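Local structure of TRAP-type transporter, periplasmic component (Cupriavidus necator, 4P8B) at residues 37-40 / 41-45; 216-219 / 220-224. The protein binds (S)-2-acetolactate and probably delivers it to a TRAP-type transporter as its periplasmic solute-binding component. All blocks are in the same frame, centred on the assembly; numbering follows the deposited sequence.

Contact 1 (37-40 / 41-45); sequences LVLG and PAFPW. With X2X ((2S)-2-hydroxy-2-methyl-3-oxobutanoic acid), chain D.
Leu-39 lies between Trp-45 and Phe-43 and touches both rings. CD1 meets the benzo part of the indole at Trp-45 CE3, 3.5 Å away. CD2 sits over the centre of the Phe-43 ring, a CH-pi contact with the methyl 4.2 Å from the centroid and 8° off the ring normal. The motif is a type I beta turn from Gly-40 to Phe-43 that leads from strand 33-36 into helix 44-59. In this family 7 solute-binding protein the loop and the start of the helix supply part of the wall of the ligand pocket. Leu-39 CD2 also reaches the ligand, 3.9 Å from the methyl carbon CAB of the acetolactate. Val-38 adds CG1 beside the ligand, while its CB packs obliquely on Trp-45 CH2 at 3.7 Å. Trp-45 CH2 itself comes to 3.4 Å from the acetolactate keto oxygen OAC, which lies at the indole edge. Trp-45 CG is anti to the backbone N (chi1 175°), and this carries the indole back across the loop to Val-38 and the ligand. Its NE1 is hydrogen-bonded to the backbone O of Val-95 on strand 93-97, which helps to fix the ring's rotation. Leu-37 CD2 packs at the pyrrole end of the indole. Leu-39 N is buried near one face of the indole and has no hydrogen-bonding partner. Further out, Leu-39 and Phe-43 both touch Val-220 of helix 218-223, and Lys-47 NZ is hydrogen-bonded to Pro-41 O. Phe-43 is the N-cap residue of helix 44-59. The turn is closed by Phe-43 N, which donates to Gly-40 O over 3.0 Å; the same oxygen also lies at the edge of the Phe-43 ring, 3.5 Å from CD1.

Contact 2 (216-219 / 220-224); sequences NPQS and VFAAA. With X2X ((2S)-2-hydroxy-2-methyl-3-oxobutanoic acid), chain D.
This is a local contact along the short helix 218-223 and the strand end that leads into it, where strand 213-216 passes through Pro-217 into the helix. Asn-216 ends the strand and faces the ligand; Pro-217 takes the N-cap position. Pro-217 O accepts Phe-221 N at 3.0 Å in a nearly straight bond (174° at the hydrogen). Val-220 N makes a second, weak bond to the same oxygen. Gln-218 O and Ser-219 O then receive Ala-222 N and Ala-223 N and continue the helix. Val-220 packs back against the strand end. With chi1 at 174°, its CG1 branch extends away from its own backbone N and reaches Asn-216 CG at 3.8 Å. Its CG2 lies alongside Pro-217 CD, at 3.9 Å. Gln-218 bends at chi2 and brings NE2 back to Ala-222 CB. Phe-221 leads away from the pocket and meets Trp-291 of helix 289-295 edge-to-face, while Trp-199 touches both Asn-216 and Val-220. The Asn-216 amide grips the acetolactate with both ends. The ligand hydroxyl OAF donates to OD1 at 2.7 Å, and ND2 donates to the carboxylate oxygen OAE at 3.0 Å. ND2 also bonds Gln-214 OE1, which helps to fix which way round the amide lies. Arg-176, Arg-155, Gln-79 and Asn-100 also hydrogen-bond the ligand. One amide thus reads a hydroxyl and a carboxylate oxygen together, which is consistent with recognition of a 2-hydroxy acid.

In the fold
Contacts 1 and 2 border the same acetolactate, with centres about 10 Å apart. Residues 37-45 give it mostly carbon: two aliphatic side chains and an indole edge, with no hydrogen bond to the ligand. Residues 216-224 give it the two amide bonds of Asn-216. Contact 2 is buried; contact 1 is partly buried, with Ala-42 exposed. Both run into the start of a helix, one after a strand of the five-stranded sheet and one after a strand of the four-stranded sheet. The two stretches also touch directly. Phe-43 CD2 is 3.6 Å from Ala-223 CB, and Pro-44 CG packs on Ser-219 CB at the same distance.

Contact 1 (37-40 / 41-45)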
loop_
_atom_site.group_PDB
_atom_site.type_symbol
_atom_site.label_atom_id
_atom_site.label_comp_id
_atom_site.label_asym_id
_atom_site.label_seq_id
_atom_site.Cartn_x
_atom_site.Cartn_y
_atom_site.Cartn_z
ATOM N N LEU A 37 -5.932 10.383 4.512
ATOM C CA LEU A 37 -5.480 9.686 3.302
ATOM C C LEU A 37 -4.093 10.197 2.969
ATOM O O LEU A 37 -3.901 11.417 2.939
ATOM C CB LEU A 37 -6.368 10.058 2.115
ATOM C CG LEU A 37 -7.842 9.705 2.242
ATOM C CD1 LEU A 37 -8.639 10.387 1.134
ATOM C CD2 LEU A 37 -8.065 8.210 2.237
ATOM N N VAL A 38 -3.153 9.311 2.633
ATOM C CA VAL A 38 -1.880 9.794 2.105
ATOM C C VAL A 38 -2.097 10.384 0.720
ATOM O O VAL A 38 -1.627 11.479 0.442
ATOM C CB VAL A 38 -0.834 8.675 2.011
ATOM C CG1 VAL A 38 0.433 9.178 1.352
ATOM C CG2 VAL A 38 -0.495 8.160 3.377
ATOM N N LEU A 39 -2.837 9.676 -0.127
ATOM C CA LEU A 39 -3.084 10.084 -1.518
ATOM C C LEU A 39 -4.503 10.593 -1.707
ATOM O O LEU A 39 -5.460 9.990 -1.199
ATOM C CB LEU A 39 -2.859 8.882 -2.437
ATOM C CG LEU A 39 -1.451 8.284 -2.412
ATOM C CD1 LEU A 39 -1.340 7.149 -3.442
ATOM C CD2 LEU A 39 -0.403 9.361 -2.680
ATOM N N GLY A 40 -4.625 11.689 -2.423
ATOM C CA GLY A 40 -5.902 12.292 -2.706
ATOM C C GLY A 40 -6.584 11.677 -3.907
ATOM O O GLY A 40 -6.123 10.687 -4.469
ATOM N N PRO A 41 -7.706 12.264 -4.318
ATOM C CA PRO A 41 -8.589 11.714 -5.350
ATOM C C PRO A 41 -8.001 11.618 -6.774
ATOM O O PRO A 41 -8.670 11.082 -7.646
ATOM C CB PRO A 41 -9.769 12.691 -5.351
ATOM C CG PRO A 41 -9.727 13.357 -4.016
ATOM C CD PRO A 41 -8.295 13.423 -3.628
ATOM N N ALA A 42 -6.808 12.137 -7.021
ATOM C CA ALA A 42 -6.151 11.874 -8.298
ATOM C C ALA A 42 -5.766 10.396 -8.398
ATOM O O ALA A 42 -5.492 9.892 -9.497
ATOM C CB ALA A 42 -4.918 12.731 -8.440
ATOM N N PHE A 43 -5.674 9.706 -7.249
ATOM C CA PHE A 43 -5.192 8.320 -7.176
ATOM C C PHE A 43 -6.322 7.385 -6.828
ATOM O O PHE A 43 -7.246 7.789 -6.148
ATOM C CB PHE A 43 -4.138 8.229 -6.070
ATOM C CG PHE A 43 -2.946 9.095 -6.302
ATOM C CD1 PHE A 43 -2.931 10.439 -5.923
ATOM C CD2 PHE A 43 -1.839 8.576 -6.935
ATOM C CE1 PHE A 43 -1.812 11.227 -6.158
ATOM C CE2 PHE A 43 -0.738 9.358 -7.166
ATOM C CZ PHE A 43 -0.726 10.687 -6.792
ATOM N N PRO A 44 -6.239 6.108 -7.228
ATOM C CA PRO A 44 -7.292 5.174 -6.825
ATOM C C PRO A 44 -7.539 5.152 -5.314
ATOM O O PRO A 44 -8.677 5.167 -4.883
ATOM C CB PRO A 44 -6.765 3.831 -7.337
ATOM C CG PRO A 44 -5.988 4.225 -8.567
ATOM C CD PRO A 44 -5.300 5.485 -8.181
ATOM N N TRP A 45 -6.464 5.191 -4.535
ATOM C CA TRP A 45 -6.558 5.186 -3.068
ATOM C C TRP A 45 -7.485 6.308 -2.588
ATOM O O TRP A 45 -8.458 6.072 -1.847
ATOM C CB TRP A 45 -5.155 5.338 -2.521
ATOM C CG TRP A 45 -4.932 5.483 -1.058
ATOM C CD1 TRP A 45 -5.831 5.813 -0.072
ATOM C CD2 TRP A 45 -3.681 5.286 -0.420
ATOM N NE1 TRP A 45 -5.173 5.857 1.140
ATOM C CE2 TRP A 45 -3.857 5.524 0.951
ATOM C CE3 TRP A 45 -2.411 4.930 -0.892
ATOM C CZ2 TRP A 45 -2.812 5.426 1.858
ATOM C CZ3 TRP A 45 -1.392 4.817 -0.008
ATOM C CH2 TRP A 45 -1.584 5.088 1.366
HETATM O OAD X2X D . 4.547 6.542 0.280
HETATM C CAH X2X D . 4.185 5.791 -0.682
HETATM O OAE X2X D . 5.021 5.355 -1.528
HETATM C CAI X2X D . 2.753 5.392 -0.827
HETATM C CAB X2X D . 1.956 6.620 -1.214
HETATM O OAF X2X D . 2.616 4.301 -1.692
HETATM C CAG X2X D . 2.345 4.903 0.525
HETATM O OAC X2X D . 1.726 5.640 1.292
HETATM C CAA X2X D . 2.718 3.527 0.963
#

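Contact 2 (216-219 / 220-224)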
loop_
_atom_site.group_PDB
_atom_site.type_symbol
_atom_site.label_atom_id
_atom_site.label_comp_id
_atom_site.label_asym_id
_atom_site.label_seq_id
_atom_site.Cartn_x
_atom_site.Cartn_y
_atom_site.Cartn_z
ATOM N N ASN A 216 6.573 1.767 -6.326
ATOM C CA ASN A 216 5.160 2.109 -6.072
ATOM C C ASN A 216 4.275 1.430 -7.104
ATOM O O ASN A 216 4.756 0.985 -8.162
ATOM C CB ASN A 216 4.930 3.630 -6.160
ATOM C CG ASN A 216 4.696 4.286 -4.808
ATOM O OD1 ASN A 216 3.770 3.929 -4.097
ATOM N ND2 ASN A 216 5.509 5.273 -4.467
ATOM N N PRO A 217 2.975 1.311 -6.817
ATOM C CA PRO A 217 2.084 0.724 -7.812
ATOM C C PRO A 217 2.012 1.541 -9.093
ATOM O O PRO A 217 2.239 2.768 -9.108
ATOM C CB PRO A 217 0.730 0.680 -7.075
ATOM C CG PRO A 217 1.081 0.752 -5.649
ATOM C CD PRO A 217 2.258 1.672 -5.587
ATOM N N GLN A 218 1.626 0.883 -10.181
ATOM C CA GLN A 218 1.502 1.555 -11.446
ATOM C C GLN A 218 0.560 2.744 -11.374
ATOM O O GLN A 218 0.816 3.774 -11.964
ATOM C CB GLN A 218 1.029 0.586 -12.529
ATOM C CG GLN A 218 1.065 1.170 -13.941
ATOM C CD GLN A 218 -0.147 1.986 -14.281
ATOM O OE1 GLN A 218 -1.187 1.868 -13.638
ATOM N NE2 GLN A 218 -0.026 2.853 -15.293
ATOM N N SER A 219 -0.532 2.618 -10.639
ATOM C CA SER A 219 -1.501 3.700 -10.636
ATOM C C SER A 219 -0.971 4.964 -9.955
ATOM O O SER A 219 -1.398 6.065 -10.285
ATOM C CB SER A 219 -2.811 3.253 -9.998
ATOM O OG SER A 219 -2.619 2.909 -8.641
ATOM N N VAL A 220 -0.053 4.791 -9.018
ATOM C CA VAL A 220 0.614 5.876 -8.320
ATOM C C VAL A 220 1.677 6.476 -9.235
ATOM O O VAL A 220 1.721 7.694 -9.406
ATOM C CB VAL A 220 1.202 5.378 -7.001
ATOM C CG1 VAL A 220 2.017 6.453 -6.326
ATOM C CG2 VAL A 220 0.080 4.880 -6.078
ATOM N N PHE A 221 2.483 5.634 -9.886
ATOM C CA PHE A 221 3.464 6.104 -10.878
ATOM C C PHE A 221 2.770 6.962 -11.912
ATOM O O PHE A 221 3.242 8.044 -12.273
ATOM C CB PHE A 221 4.110 4.865 -11.534
ATOM C CG PHE A 221 5.198 5.174 -12.522
ATOM C CD1 PHE A 221 4.881 5.526 -13.823
ATOM C CD2 PHE A 221 6.526 5.130 -12.141
ATOM C CE1 PHE A 221 5.884 5.789 -14.742
ATOM C CE2 PHE A 221 7.531 5.426 -13.067
ATOM C CZ PHE A 221 7.205 5.743 -14.340
ATOM N N ALA A 222 1.628 6.496 -12.397
ATOM C CA ALA A 222 0.899 7.202 -13.452
ATOM C C ALA A 222 0.286 8.513 -12.983
ATOM O O ALA A 222 0.486 9.547 -13.602
ATOM C CB ALA A 222 -0.175 6.306 -14.043
ATOM N N ALA A 223 -0.453 8.487 -11.872
ATOM C CA ALA A 223 -1.199 9.672 -11.451
ATOM C C ALA A 223 -0.265 10.741 -10.913
ATOM O O ALA A 223 -0.571 11.928 -11.011
ATOM C CB ALA A 223 -2.262 9.312 -10.420
ATOM N N ALA A 224 0.871 10.340 -10.356
ATOM C CA ALA A 224 1.894 11.281 -9.929
ATOM C C ALA A 224 2.847 11.639 -11.080
ATOM O O ALA A 224 3.755 12.445 -10.884
ATOM C CB ALA A 224 2.678 10.717 -8.756
HETATM O OAD X2X D . 4.547 6.542 0.280
HETATM C CAH X2X D . 4.185 5.791 -0.682
HETATM O OAE X2X D . 5.021 5.355 -1.528
HETATM C CAI X2X D . 2.753 5.392 -0.827
HETATM C CAB X2X D . 1.956 6.620 -1.214
HETATM O OAF X2X D . 2.616 4.301 -1.692
HETATM C CAG X2X D . 2.345 4.903 0.525
HETATM O OAC X2X D . 1.726 5.640 1.292
HETATM C CAA X2X D . 2.718 3.527 0.963
#